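Side-chain contacts in NAD(P)H-FMN oxidoreductase (Bacillus subtilis, PDB 5LVA), which binds flavin mononucleotide in a flavodoxin-like fold and probably passes electrons from NAD(P)H to flavin or quinone acceptors: residues A7-M12 and V16-F21; T32-Y37 and V47-K52; I60-P65 and K77-V82; W68-P73 and R129-T134. One frame throughout, in Å; residues are numbered along the deposited sequence.

Contact 1: A7-M12 and V16-F21; sequences AFHPNM and VVNRAF. With FMN (flavin mononucleotide), chain C.
Met12 and Asn18 make the close-packed part of this contact. The Met12 chain bends at chi2 (61°), and its methyl CE lies 3.6 Å from Asn18 O and 4.1 Å from Asn18 CB. A thioether suits this spot, since it packs between the loop and the first turn of helix 17-23 without asking for a polar partner. His9 and Asn18 barely meet, with His9 CD2 4.1 Å from Asn18 ND2, because both are turned to the FMN phosphate. His9 NE2 donates to FMN O1P, and Asn11 N, in the imidazole plane, holds His9 ND1 at 3.0 Å, which helps to keep NE2 turned to the ligand. Asn18 ND2 donates to FMN O3P while its OD1 accepts from Gln63 NE2, which sets the amide flip. On the looser outer side the Arg19 chain crosses Met12, with Met12 O over one face of the guanidinium and 3.4 Å from Arg19 CD, and the Arg19 guanidinium forms a salt bridge with Glu13. Backbone N-H groups add donors, Val16 N and Val17 N sharing FMN O2P and Asn18 N going to FMN O3P. Side-chain N-H donors and the helix N-terminus appear to carry much of the anion binding, as in flavodoxins.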
# COMPACT_ATOMS: atom_id res chain seq x y z
N ALA A 7 1.81 2.65 -5.61
CA ALA A 7 1.55 3.88 -4.86
C ALA A 7 0.29 4.56 -5.34
O ALA A 7 0.12 4.76 -6.54
CB ALA A 7 2.72 4.81 -4.94
N PHE A 8 -0.59 4.89 -4.41
CA PHE A 8 -1.85 5.53 -4.75
C PHE A 8 -2.00 6.89 -4.07
O PHE A 8 -2.49 6.99 -2.95
CB PHE A 8 -3.04 4.65 -4.37
CG PHE A 8 -3.14 3.37 -5.16
CD1 PHE A 8 -2.42 2.25 -4.78
CD2 PHE A 8 -4.01 3.27 -6.24
CE1 PHE A 8 -2.53 1.06 -5.48
CE2 PHE A 8 -4.12 2.08 -6.93
CZ PHE A 8 -3.38 0.98 -6.56
N HIS A 9 -1.56 7.92 -4.76
CA HIS A 9 -1.67 9.28 -4.29
C HIS A 9 -2.10 10.15 -5.46
O HIS A 9 -1.51 10.09 -6.52
CB HIS A 9 -0.34 9.74 -3.71
CG HIS A 9 -0.44 11.03 -2.96
ND1 HIS A 9 -0.93 12.19 -3.53
CD2 HIS A 9 -0.11 11.35 -1.70
CE1 HIS A 9 -0.90 13.16 -2.64
NE2 HIS A 9 -0.41 12.68 -1.52
N PRO A 10 -3.16 10.94 -5.27
CA PRO A 10 -3.73 11.71 -6.37
C PRO A 10 -2.75 12.67 -7.03
O PRO A 10 -2.87 12.95 -8.21
CB PRO A 10 -4.86 12.48 -5.69
CG PRO A 10 -5.27 11.56 -4.56
CD PRO A 10 -4.00 10.99 -4.06
N ASN A 11 -1.78 13.16 -6.27
CA ASN A 11 -0.79 14.08 -6.80
C ASN A 11 0.55 13.88 -6.13
O ASN A 11 0.87 14.53 -5.14
CB ASN A 11 -1.24 15.52 -6.60
CG ASN A 11 -0.45 16.51 -7.44
OD1 ASN A 11 0.70 16.27 -7.80
ND2 ASN A 11 -1.07 17.63 -7.75
N MET A 12 1.33 12.97 -6.69
CA MET A 12 2.63 12.63 -6.14
C MET A 12 3.68 13.76 -6.19
O MET A 12 4.75 13.64 -5.60
CB MET A 12 3.15 11.41 -6.88
CG MET A 12 4.02 10.51 -6.09
SD MET A 12 3.20 9.84 -4.67
CE MET A 12 4.44 8.66 -4.19
N VAL A 16 3.95 15.25 0.25
CA VAL A 16 5.15 15.44 1.04
C VAL A 16 5.69 14.11 1.54
O VAL A 16 6.84 13.77 1.25
CB VAL A 16 4.89 16.39 2.22
CG1 VAL A 16 6.02 16.32 3.21
CG2 VAL A 16 4.75 17.81 1.73
N VAL A 17 4.87 13.36 2.27
CA VAL A 17 5.32 12.15 2.95
C VAL A 17 5.54 10.97 2.02
O VAL A 17 6.60 10.36 2.01
CB VAL A 17 4.31 11.71 4.03
CG1 VAL A 17 4.79 10.43 4.72
CG2 VAL A 17 4.09 12.82 5.03
N ASN A 18 4.52 10.64 1.24
CA ASN A 18 4.60 9.51 0.34
C ASN A 18 5.65 9.70 -0.72
O ASN A 18 6.31 8.74 -1.12
CB ASN A 18 3.25 9.25 -0.29
CG ASN A 18 2.35 8.46 0.63
OD1 ASN A 18 2.45 7.24 0.69
ND2 ASN A 18 1.49 9.14 1.35
N ARG A 19 5.82 10.94 -1.15
CA ARG A 19 6.88 11.30 -2.08
C ARG A 19 8.26 10.96 -1.51
O ARG A 19 9.09 10.33 -2.17
CB ARG A 19 6.78 12.79 -2.41
CG ARG A 19 7.80 13.29 -3.38
CD ARG A 19 7.81 12.46 -4.64
NE ARG A 19 8.31 13.22 -5.77
CZ ARG A 19 8.30 12.78 -7.03
NH1 ARG A 19 7.83 11.56 -7.30
NH2 ARG A 19 8.78 13.54 -8.01
N ALA A 20 8.49 11.36 -0.27
CA ALA A 20 9.74 11.06 0.42
C ALA A 20 9.97 9.57 0.58
O ALA A 20 11.10 9.09 0.49
CB ALA A 20 9.75 11.73 1.77
N PHE A 21 8.91 8.83 0.84
CA PHE A 21 9.01 7.40 1.03
C PHE A 21 9.34 6.73 -0.29
O PHE A 21 10.25 5.91 -0.37
CB PHE A 21 7.70 6.82 1.59
CG PHE A 21 7.46 7.14 3.03
CD1 PHE A 21 8.34 7.94 3.74
CD2 PHE A 21 6.37 6.62 3.69
CE1 PHE A 21 8.12 8.22 5.06
CE2 PHE A 21 6.14 6.90 5.01
CZ PHE A 21 7.02 7.70 5.70
N1 FMN C . -5.38 11.43 8.44
C2 FMN C . -5.78 10.53 9.41
O2 FMN C . -5.04 10.29 10.36
N3 FMN C . -6.99 9.89 9.32
C4 FMN C . -7.83 10.14 8.28
O4 FMN C . -8.90 9.54 8.24
C4A FMN C . -7.45 11.05 7.29
N5 FMN C . -8.27 11.32 6.23
C5A FMN C . -7.90 12.22 5.26
C6 FMN C . -8.76 12.46 4.19
C7 FMN C . -8.42 13.34 3.19
C7M FMN C . -9.38 13.58 2.05
C8 FMN C . -7.19 13.99 3.26
C8M FMN C . -6.77 14.96 2.19
C9 FMN C . -6.33 13.75 4.33
C9A FMN C . -6.68 12.85 5.32
N10 FMN C . -5.83 12.60 6.40
C10 FMN C . -6.22 11.70 7.37
C1' FMN C . -4.48 13.25 6.47
C2' FMN C . -3.59 12.34 5.59
O2' FMN C . -3.57 11.00 6.08
C3' FMN C . -2.17 12.86 5.28
O3' FMN C . -2.37 14.03 4.52
C4' FMN C . -1.36 11.82 4.49
O4' FMN C . -1.34 10.63 5.21
C5' FMN C . 0.10 12.08 4.16
O5' FMN C . 0.20 13.00 3.11
P FMN C . 1.18 12.96 1.83
O1P FMN C . 0.27 13.36 0.73
O2P FMN C . 2.29 13.93 2.06
O3P FMN C . 1.77 11.65 1.45

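Contact 2: T32-Y37 and V47-K52; sequences TLRDLY and VEKEQK
Arg34, on strand 31-35, reaches Glu50 of helix 47-56 with the two terminal nitrogens of its guanidinium. The bend of its chain at chi3 (66°) turns the group end-on to the carboxylate. Arg34 NH1 meets Glu50 OE1 at 2.6 Å and Arg34 NH2 meets Glu50 OE2 at 2.8 Å; the NH1 bond is almost straight (174°), the NH2 bond slightly bent, and the two planes lie only 28° apart. OE2 uses its syn lone pair, whereas OE1 is met on the syn side but somewhat out of plane. Lys49 NZ comes within 3.6 Å of Arg34 NH2, a closeness that Glu39 OE1 probably eases, since it forms salt bridges with both. Next, Asp35 takes the N-cap position of helix 36-39 and accepts from Gln38 N, a natural place for a short acidic side chain. Leu36 then brings CD2 to 3.8 Å from Glu50 OE1, lining the ion pair with hydrocarbon while packing on Leu6 and Leu74. Glu50 has further donors: Tyr40 OH at OE2 and Trp78 NE1 at OE1. With four donors around its oxygens, the buried carboxylate probably stays ionised, and the salt bridge ties an edge strand of the sheet to the helix covering it.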
# COMPACT_ATOMS: atom_id res chain seq x y z
N THR A 32 10.01 -2.54 -7.92
CA THR A 32 9.29 -1.90 -9.00
C THR A 32 8.32 -0.89 -8.41
O THR A 32 7.28 -1.27 -7.88
CB THR A 32 8.51 -2.93 -9.82
OG1 THR A 32 9.36 -4.02 -10.13
CG2 THR A 32 7.94 -2.33 -11.07
N LEU A 33 8.64 0.40 -8.46
CA LEU A 33 7.72 1.39 -7.92
C LEU A 33 6.86 1.93 -9.04
O LEU A 33 7.32 2.10 -10.15
CB LEU A 33 8.46 2.52 -7.20
CG LEU A 33 7.52 3.44 -6.43
CD1 LEU A 33 8.09 3.78 -5.07
CD2 LEU A 33 7.24 4.72 -7.19
N ARG A 34 5.59 2.15 -8.74
CA ARG A 34 4.65 2.67 -9.72
C ARG A 34 3.77 3.73 -9.08
O ARG A 34 3.42 3.64 -7.91
CB ARG A 34 3.79 1.55 -10.30
CG ARG A 34 4.56 0.55 -11.12
CD ARG A 34 3.64 -0.53 -11.67
NE ARG A 34 2.69 0.01 -12.64
CZ ARG A 34 1.43 -0.37 -12.73
NH1 ARG A 34 0.95 -1.28 -11.90
NH2 ARG A 34 0.63 0.18 -13.64
N ASP A 35 3.45 4.74 -9.87
CA ASP A 35 2.60 5.84 -9.48
C ASP A 35 1.32 5.70 -10.27
O ASP A 35 1.25 6.13 -11.43
CB ASP A 35 3.29 7.17 -9.76
CG ASP A 35 2.45 8.38 -9.40
OD1 ASP A 35 1.24 8.26 -9.16
OD2 ASP A 35 3.02 9.48 -9.37
N LEU A 36 0.31 5.10 -9.67
CA LEU A 36 -0.85 4.70 -10.44
C LEU A 36 -1.73 5.85 -10.91
O LEU A 36 -2.26 5.78 -12.00
CB LEU A 36 -1.67 3.70 -9.64
CG LEU A 36 -1.03 2.34 -9.90
CD1 LEU A 36 -0.20 1.90 -8.71
CD2 LEU A 36 -2.05 1.34 -10.29
N TYR A 37 -1.87 6.90 -10.11
CA TYR A 37 -2.63 8.06 -10.55
C TYR A 37 -1.96 8.73 -11.73
O TYR A 37 -2.62 9.30 -12.60
CB TYR A 37 -2.80 9.06 -9.40
CG TYR A 37 -4.05 8.86 -8.59
CD1 TYR A 37 -5.26 9.35 -9.02
CD2 TYR A 37 -4.02 8.18 -7.39
CE1 TYR A 37 -6.40 9.17 -8.29
CE2 TYR A 37 -5.16 8.00 -6.65
CZ TYR A 37 -6.34 8.49 -7.10
OH TYR A 37 -7.48 8.31 -6.36
N VAL A 47 -6.28 -3.72 -16.92
CA VAL A 47 -6.42 -4.83 -16.00
C VAL A 47 -5.35 -5.89 -16.22
O VAL A 47 -4.69 -6.32 -15.27
CB VAL A 47 -7.82 -5.45 -16.10
CG1 VAL A 47 -7.92 -6.73 -15.30
CG2 VAL A 47 -8.86 -4.45 -15.63
N GLU A 48 -5.15 -6.28 -17.47
CA GLU A 48 -4.20 -7.33 -17.80
C GLU A 48 -2.79 -6.93 -17.42
O GLU A 48 -2.02 -7.75 -16.93
CB GLU A 48 -4.28 -7.67 -19.29
CG GLU A 48 -3.41 -8.83 -19.68
CD GLU A 48 -3.57 -9.23 -21.12
OE1 GLU A 48 -4.00 -8.38 -21.92
OE2 GLU A 48 -3.25 -10.38 -21.47
N LYS A 49 -2.46 -5.67 -17.64
CA LYS A 49 -1.15 -5.13 -17.29
C LYS A 49 -0.90 -5.27 -15.79
O LYS A 49 0.15 -5.75 -15.38
CB LYS A 49 -1.05 -3.66 -17.70
CG LYS A 49 0.32 -3.04 -17.42
CD LYS A 49 0.31 -1.54 -17.66
CE LYS A 49 1.58 -0.90 -17.12
NZ LYS A 49 1.52 0.60 -17.14
N GLU A 50 -1.88 -4.85 -15.00
CA GLU A 50 -1.80 -4.93 -13.55
C GLU A 50 -1.68 -6.37 -13.08
O GLU A 50 -0.79 -6.69 -12.29
CB GLU A 50 -3.03 -4.29 -12.92
CG GLU A 50 -3.27 -2.88 -13.35
CD GLU A 50 -2.12 -1.97 -13.03
OE1 GLU A 50 -1.58 -2.06 -11.92
OE2 GLU A 50 -1.76 -1.16 -13.91
N GLN A 51 -2.56 -7.24 -13.56
CA GLN A 51 -2.48 -8.66 -13.27
C GLN A 51 -1.10 -9.22 -13.56
O GLN A 51 -0.53 -9.91 -12.73
CB GLN A 51 -3.53 -9.44 -14.06
CG GLN A 51 -4.91 -9.36 -13.45
CD GLN A 51 -5.93 -10.12 -14.26
OE1 GLN A 51 -5.62 -10.69 -15.30
NE2 GLN A 51 -7.16 -10.12 -13.78
N LYS A 52 -0.56 -8.91 -14.73
CA LYS A 52 0.72 -9.45 -15.16
C LYS A 52 1.87 -9.00 -14.29
O LYS A 52 2.86 -9.70 -14.12
CB LYS A 52 1.01 -9.06 -16.60
CG LYS A 52 0.44 -9.99 -17.65
CD LYS A 52 0.73 -9.40 -19.02
CE LYS A 52 1.10 -10.46 -20.02
NZ LYS A 52 2.03 -11.47 -19.41

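Contact 3: I60-P65 and K77-V82. With FMN (flavin mononucleotide), chain C.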
# COMPACT_ATOMS: atom_id res chain seq x y z
N ILE A 60 3.54 -7.72 -2.89
CA ILE A 60 2.83 -6.54 -3.37
C ILE A 60 2.54 -5.57 -2.24
O ILE A 60 1.95 -5.93 -1.23
CB ILE A 60 1.53 -6.94 -4.05
CG1 ILE A 60 1.81 -8.07 -5.03
CG2 ILE A 60 0.93 -5.74 -4.76
CD1 ILE A 60 0.62 -8.52 -5.75
N VAL A 61 2.98 -4.33 -2.42
CA VAL A 61 2.86 -3.29 -1.41
C VAL A 61 1.92 -2.20 -1.86
O VAL A 61 2.16 -1.56 -2.86
CB VAL A 61 4.22 -2.67 -1.08
CG1 VAL A 61 4.07 -1.54 -0.11
CG2 VAL A 61 5.16 -3.73 -0.53
N PHE A 62 0.84 -2.00 -1.12
CA PHE A 62 -0.08 -0.92 -1.43
C PHE A 62 0.27 0.30 -0.59
O PHE A 62 0.15 0.27 0.64
CB PHE A 62 -1.53 -1.35 -1.18
CG PHE A 62 -1.95 -2.53 -2.00
CD1 PHE A 62 -1.71 -3.83 -1.58
CD2 PHE A 62 -2.59 -2.34 -3.21
CE1 PHE A 62 -2.10 -4.91 -2.34
CE2 PHE A 62 -2.98 -3.42 -3.99
CZ PHE A 62 -2.74 -4.71 -3.55
N GLN A 63 0.75 1.35 -1.24
CA GLN A 63 1.18 2.56 -0.56
C GLN A 63 0.21 3.69 -0.82
O GLN A 63 -0.07 4.01 -1.97
CB GLN A 63 2.58 2.96 -0.99
CG GLN A 63 3.14 4.15 -0.24
CD GLN A 63 4.50 4.60 -0.74
OE1 GLN A 63 5.28 3.82 -1.27
NE2 GLN A 63 4.80 5.87 -0.54
N PHE A 64 -0.31 4.30 0.23
CA PHE A 64 -1.28 5.37 0.07
C PHE A 64 -1.38 6.20 1.32
O PHE A 64 -0.94 5.78 2.37
CB PHE A 64 -2.66 4.80 -0.30
CG PHE A 64 -3.19 3.74 0.65
CD1 PHE A 64 -2.90 2.40 0.45
CD2 PHE A 64 -4.00 4.09 1.72
CE1 PHE A 64 -3.40 1.45 1.29
CE2 PHE A 64 -4.50 3.15 2.56
CZ PHE A 64 -4.20 1.82 2.36
N PRO A 65 -1.92 7.42 1.21
CA PRO A 65 -2.25 8.14 2.43
C PRO A 65 -3.58 7.67 2.97
O PRO A 65 -4.45 7.29 2.19
CB PRO A 65 -2.33 9.60 1.96
CG PRO A 65 -2.78 9.49 0.56
CD PRO A 65 -2.08 8.27 0.01
N LYS A 77 -11.03 1.09 -6.77
CA LYS A 77 -11.30 0.74 -8.16
C LYS A 77 -10.32 -0.30 -8.69
O LYS A 77 -10.71 -1.20 -9.44
CB LYS A 77 -11.24 1.99 -9.03
CG LYS A 77 -11.67 1.78 -10.44
CD LYS A 77 -11.66 3.08 -11.19
CE LYS A 77 -12.82 3.94 -10.80
NZ LYS A 77 -12.85 5.18 -11.63
N TRP A 78 -9.07 -0.19 -8.28
CA TRP A 78 -8.07 -1.19 -8.63
C TRP A 78 -8.44 -2.59 -8.12
O TRP A 78 -8.35 -3.56 -8.87
CB TRP A 78 -6.71 -0.79 -8.07
CG TRP A 78 -5.57 -1.61 -8.59
CD1 TRP A 78 -4.74 -1.27 -9.61
CD2 TRP A 78 -5.13 -2.88 -8.10
NE1 TRP A 78 -3.81 -2.26 -9.80
CE2 TRP A 78 -4.03 -3.26 -8.88
CE3 TRP A 78 -5.56 -3.73 -7.08
CZ2 TRP A 78 -3.35 -4.45 -8.68
CZ3 TRP A 78 -4.88 -4.92 -6.89
CH2 TRP A 78 -3.79 -5.27 -7.68
N LEU A 79 -8.84 -2.69 -6.86
CA LEU A 79 -9.25 -3.97 -6.30
C LEU A 79 -10.42 -4.52 -7.08
O LEU A 79 -10.40 -5.67 -7.52
CB LEU A 79 -9.62 -3.82 -4.82
CG LEU A 79 -8.52 -3.30 -3.90
CD1 LEU A 79 -9.07 -2.95 -2.54
CD2 LEU A 79 -7.37 -4.30 -3.76
N ASP A 80 -11.44 -3.70 -7.27
CA ASP A 80 -12.65 -4.11 -7.94
C ASP A 80 -12.39 -4.62 -9.33
O ASP A 80 -12.96 -5.63 -9.75
CB ASP A 80 -13.65 -2.95 -8.00
CG ASP A 80 -14.25 -2.63 -6.66
OD1 ASP A 80 -13.95 -3.35 -5.69
OD2 ASP A 80 -15.03 -1.66 -6.57
N HIS A 81 -11.53 -3.91 -10.06
CA HIS A 81 -11.36 -4.17 -11.48
C HIS A 81 -10.29 -5.20 -11.78
O HIS A 81 -10.39 -5.90 -12.79
CB HIS A 81 -11.04 -2.87 -12.20
CG HIS A 81 -12.19 -1.93 -12.28
ND1 HIS A 81 -12.27 -0.92 -13.22
CD2 HIS A 81 -13.32 -1.83 -11.53
CE1 HIS A 81 -13.39 -0.25 -13.05
NE2 HIS A 81 -14.04 -0.79 -12.03
N VAL A 82 -9.29 -5.30 -10.92
CA VAL A 82 -8.17 -6.20 -11.18
C VAL A 82 -8.36 -7.60 -10.59
O VAL A 82 -8.06 -8.59 -11.25
CB VAL A 82 -6.85 -5.59 -10.68
CG1 VAL A 82 -5.69 -6.54 -10.88
CG2 VAL A 82 -6.56 -4.27 -11.39
N1 FMN C . -5.38 11.43 8.44
C2 FMN C . -5.78 10.53 9.41
O2 FMN C . -5.04 10.29 10.36
N3 FMN C . -6.99 9.89 9.32
C4 FMN C . -7.83 10.14 8.28
O4 FMN C . -8.90 9.54 8.24
C4A FMN C . -7.45 11.05 7.29
N5 FMN C . -8.27 11.32 6.23
C5A FMN C . -7.90 12.22 5.26
C6 FMN C . -8.76 12.46 4.19
C7 FMN C . -8.42 13.34 3.19
C7M FMN C . -9.38 13.58 2.05
C8 FMN C . -7.19 13.99 3.26
C8M FMN C . -6.77 14.96 2.19
C9 FMN C . -6.33 13.75 4.33
C9A FMN C . -6.68 12.85 5.32
N10 FMN C . -5.83 12.60 6.40
C10 FMN C . -6.22 11.70 7.37
C1' FMN C . -4.48 13.25 6.47
C2' FMN C . -3.59 12.34 5.59
O2' FMN C . -3.57 11.00 6.08
C3' FMN C . -2.17 12.86 5.28
O3' FMN C . -2.37 14.03 4.52
C4' FMN C . -1.36 11.82 4.49
O4' FMN C . -1.34 10.63 5.21
C5' FMN C . 0.10 12.08 4.16
O5' FMN C . 0.20 13.00 3.11
P FMN C . 1.18 12.96 1.83
O1P FMN C . 0.27 13.36 0.73
O2P FMN C . 2.29 13.93 2.06
O3P FMN C . 1.77 11.65 1.45
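Phe62 meets Trp78 edge to face, but off centre: the phenyl edge points at the benzo half of the indole and lands over its rim. The ring centroids are 5.5 Å apart and the planes stand at 76°, an offset T-shaped pair. Phe62 CE2 does most of the touching, 3.8 Å from Trp78 CZ3 and 4.0 Å from Trp78 CE3. Slightly positive ring hydrogens face the electron-rich indole surface, an attraction that adds to apolar burial. Trp78 can present that surface because its CG stands anti to the backbone N (chi1 -169°), carrying the indole from the helix toward the sheet. Its other face is covered by Val82 CG2, 3.6 Å above the plane and toward the rim. Strand 59-65 and helix 73-82 are the first two elements of a beta-alpha-beta unit that ends in strand 100-106, and the aromatic pair fills the layer between helix and sheet within the flavodoxin-like fold. Large flat side chains suit the place, since even the nearest pair of CA atoms, Phe62 CA and Trp78 CA, is 10.8 Å apart. Leu79 lies at the margin, its CD2 4.5 Å from Phe62 CE2, and Phe101 meets Phe62 from the neighbouring strand. At the C-terminal end of the strand, Pro65 CB packs 3.5 Å from C4' of the FMN ribityl chain.

Contact 4: W68-P73 and R129-T134; sequences WYSSPP and RPFQAT. With FMN (flavin mononucleotide), chain C.
Next to Phe131, whose ring reaches across to Ser71, the carbonyl oxygen of Pro130 is gripped twice by one residue. Thr134 OG1 donates to Pro130 O at 2.8 Å and Thr134 N donates to it at 3.1 Å, the two arriving from opposite faces of the carbonyl plane. Threonine suits the first turn of helix 129-138 because its hydroxyl can fold back onto the turn, and proline is at home there because a missing amide hydrogen costs nothing. The contact itself is light and apolar. Phe131 CG lies anti to its carbonyl carbon (chi1 -61°), which carries the ring toward the serines. Phe131 CZ comes to 3.9 Å from Ser71 CB, with Ser70 OG at 4.3 Å, and both serine atoms approach the ring obliquely. Ser71 OG donates to Pro72 O at 3.0 Å, so the hydroxyl beside the ring has a polar partner in its own segment. Phe64 of strand 59-65 meets the same phenyl ring. In this flavodoxin-like fold, segment 68-73 belongs to the loop leading from strand 59-65 to helix 73-82, and it lines the flavin site. Trp68 and Tyr69 both have left-handed backbone angles, a tight turn that presents two successive N-H groups to the isoalloxazine: Trp68 N donates to FMN N5 at 2.9 Å, and Tyr69 N donates weakly to FMN O4. The Tyr69 ring lays a face over that oxygen, which sits 3.3 Å above the ring centre, while Tyr69 OH hydrogen-bonds to Asn120 OD1. Trp68 turns a face of its indole toward FMN C6.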
# COMPACT_ATOMS: atom_id res chain seq x y z
N TRP A 68 -9.99 9.30 5.08
CA TRP A 68 -11.18 8.84 5.82
C TRP A 68 -11.07 7.37 6.22
O TRP A 68 -11.96 6.56 5.98
CB TRP A 68 -12.45 9.12 5.00
CG TRP A 68 -12.68 10.59 4.92
CD1 TRP A 68 -12.51 11.39 3.83
CD2 TRP A 68 -13.06 11.46 6.00
NE1 TRP A 68 -12.77 12.70 4.15
CE2 TRP A 68 -13.10 12.78 5.47
CE3 TRP A 68 -13.36 11.26 7.35
CZ2 TRP A 68 -13.46 13.87 6.25
CZ3 TRP A 68 -13.70 12.35 8.12
CH2 TRP A 68 -13.75 13.64 7.58
N TYR A 69 -9.92 7.06 6.83
CA TYR A 69 -9.62 5.77 7.42
C TYR A 69 -9.60 4.67 6.38
O TYR A 69 -9.59 3.49 6.69
CB TYR A 69 -10.60 5.49 8.56
CG TYR A 69 -10.71 6.67 9.49
CD1 TYR A 69 -9.74 6.91 10.45
CD2 TYR A 69 -11.76 7.58 9.37
CE1 TYR A 69 -9.82 8.02 11.27
CE2 TYR A 69 -11.85 8.68 10.18
CZ TYR A 69 -10.88 8.90 11.13
OH TYR A 69 -10.97 9.99 11.94
N SER A 70 -9.57 5.08 5.12
CA SER A 70 -9.43 4.15 4.02
C SER A 70 -8.35 4.67 3.05
O SER A 70 -7.50 5.46 3.44
CB SER A 70 -10.78 3.95 3.32
OG SER A 70 -10.69 3.04 2.25
N SER A 71 -8.40 4.22 1.81
CA SER A 71 -7.43 4.61 0.80
C SER A 71 -8.04 5.64 -0.15
O SER A 71 -9.22 5.89 -0.07
CB SER A 71 -6.96 3.39 0.02
OG SER A 71 -7.96 2.96 -0.87
N PRO A 72 -7.23 6.25 -1.04
CA PRO A 72 -7.82 7.01 -2.14
C PRO A 72 -8.67 6.13 -3.04
O PRO A 72 -8.43 4.94 -3.08
CB PRO A 72 -6.60 7.54 -2.89
CG PRO A 72 -5.56 7.64 -1.87
CD PRO A 72 -5.78 6.49 -0.93
N PRO A 73 -9.63 6.70 -3.76
CA PRO A 73 -10.56 5.83 -4.48
C PRO A 73 -9.97 5.01 -5.63
O PRO A 73 -10.60 4.04 -6.04
CB PRO A 73 -11.64 6.79 -5.00
CG PRO A 73 -11.19 8.13 -4.70
CD PRO A 73 -10.10 8.10 -3.72
N ARG A 129 -8.87 -3.39 8.20
CA ARG A 129 -9.38 -4.75 8.07
C ARG A 129 -9.94 -5.10 6.69
O ARG A 129 -9.81 -6.25 6.27
CB ARG A 129 -10.44 -5.06 9.12
CG ARG A 129 -10.38 -6.52 9.53
CD ARG A 129 -10.94 -6.76 10.85
NE ARG A 129 -10.16 -6.36 12.02
CZ ARG A 129 -8.99 -6.87 12.38
NH1 ARG A 129 -8.38 -7.73 11.60
NH2 ARG A 129 -8.41 -6.45 13.49
N PRO A 130 -10.58 -4.14 5.99
CA PRO A 130 -10.97 -4.50 4.62
C PRO A 130 -9.81 -5.02 3.77
O PRO A 130 -10.00 -5.93 2.97
CB PRO A 130 -11.51 -3.19 4.06
CG PRO A 130 -12.06 -2.51 5.23
CD PRO A 130 -11.15 -2.83 6.37
N PHE A 131 -8.62 -4.46 3.95
CA PHE A 131 -7.50 -4.85 3.11
C PHE A 131 -6.97 -6.21 3.51
O PHE A 131 -6.56 -6.98 2.66
CB PHE A 131 -6.39 -3.79 3.16
CG PHE A 131 -6.84 -2.45 2.68
CD1 PHE A 131 -6.97 -2.21 1.32
CD2 PHE A 131 -7.14 -1.44 3.56
CE1 PHE A 131 -7.39 -1.00 0.86
CE2 PHE A 131 -7.57 -0.22 3.09
CZ PHE A 131 -7.68 -0.00 1.74
N GLN A 132 -7.00 -6.50 4.81
CA GLN A 132 -6.59 -7.81 5.33
C GLN A 132 -7.52 -8.92 4.89
O GLN A 132 -7.09 -10.01 4.57
CB GLN A 132 -6.53 -7.77 6.86
CG GLN A 132 -6.10 -9.07 7.50
CD GLN A 132 -6.05 -8.98 9.02
OE1 GLN A 132 -6.56 -8.02 9.61
NE2 GLN A 132 -5.42 -9.95 9.64
N ALA A 133 -8.81 -8.62 4.89
CA ALA A 133 -9.81 -9.55 4.40
C ALA A 133 -9.63 -9.83 2.91
O ALA A 133 -9.80 -10.96 2.46
CB ALA A 133 -11.20 -9.01 4.69
N THR A 134 -9.29 -8.80 2.16
CA THR A 134 -8.96 -8.93 0.75
C THR A 134 -7.77 -9.87 0.56
O THR A 134 -7.83 -10.81 -0.22
CB THR A 134 -8.63 -7.56 0.12
OG1 THR A 134 -9.74 -6.68 0.28
CG2 THR A 134 -8.31 -7.72 -1.36
N1 FMN C . -5.38 11.43 8.44
C2 FMN C . -5.78 10.53 9.41
O2 FMN C . -5.04 10.29 10.36
N3 FMN C . -6.99 9.89 9.32
C4 FMN C . -7.83 10.14 8.28
O4 FMN C . -8.90 9.54 8.24
C4A FMN C . -7.45 11.05 7.29
N5 FMN C . -8.27 11.32 6.23
C5A FMN C . -7.90 12.22 5.26
C6 FMN C . -8.76 12.46 4.19
C7 FMN C . -8.42 13.34 3.19
C7M FMN C . -9.38 13.58 2.05
C8 FMN C . -7.19 13.99 3.26
C8M FMN C . -6.77 14.96 2.19
C9 FMN C . -6.33 13.75 4.33
C9A FMN C . -6.68 12.85 5.32
N10 FMN C . -5.83 12.60 6.40
C10 FMN C . -6.22 11.70 7.37
C1' FMN C . -4.48 13.25 6.47
C2' FMN C . -3.59 12.34 5.59
O2' FMN C . -3.57 11.00 6.08
C3' FMN C . -2.17 12.86 5.28
O3' FMN C . -2.37 14.03 4.52
C4' FMN C . -1.36 11.82 4.49
O4' FMN C . -1.34 10.63 5.21
C5' FMN C . 0.10 12.08 4.16
O5' FMN C . 0.20 13.00 3.11
P FMN C . 1.18 12.96 1.83
O1P FMN C . 0.27 13.36 0.73
O2P FMN C . 2.29 13.93 2.06
O3P FMN C . 1.77 11.65 1.45

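Contacts 1, 2 and 3 are buried, whereas contact 4 is only partly so. Contact 3 lies nearest the middle of the chain and is purely apolar across its segments; contact 2, packed beside it, is ionic, and the two meet where helix 47-56 touches helix 73-82. Contacts 1 and 4 work at the C-terminal ends of the parallel strands, where FMN binds: contact 1 holds the phosphate, and contact 4 meets the N5/O4 side of the isoalloxazine. Contact 3 touches the cofactor too, but solely through Pro65. Strand 59-65 connects three of them, since Gln63 serves contact 1 and Phe64 packs against segment 68-73 of contact 4.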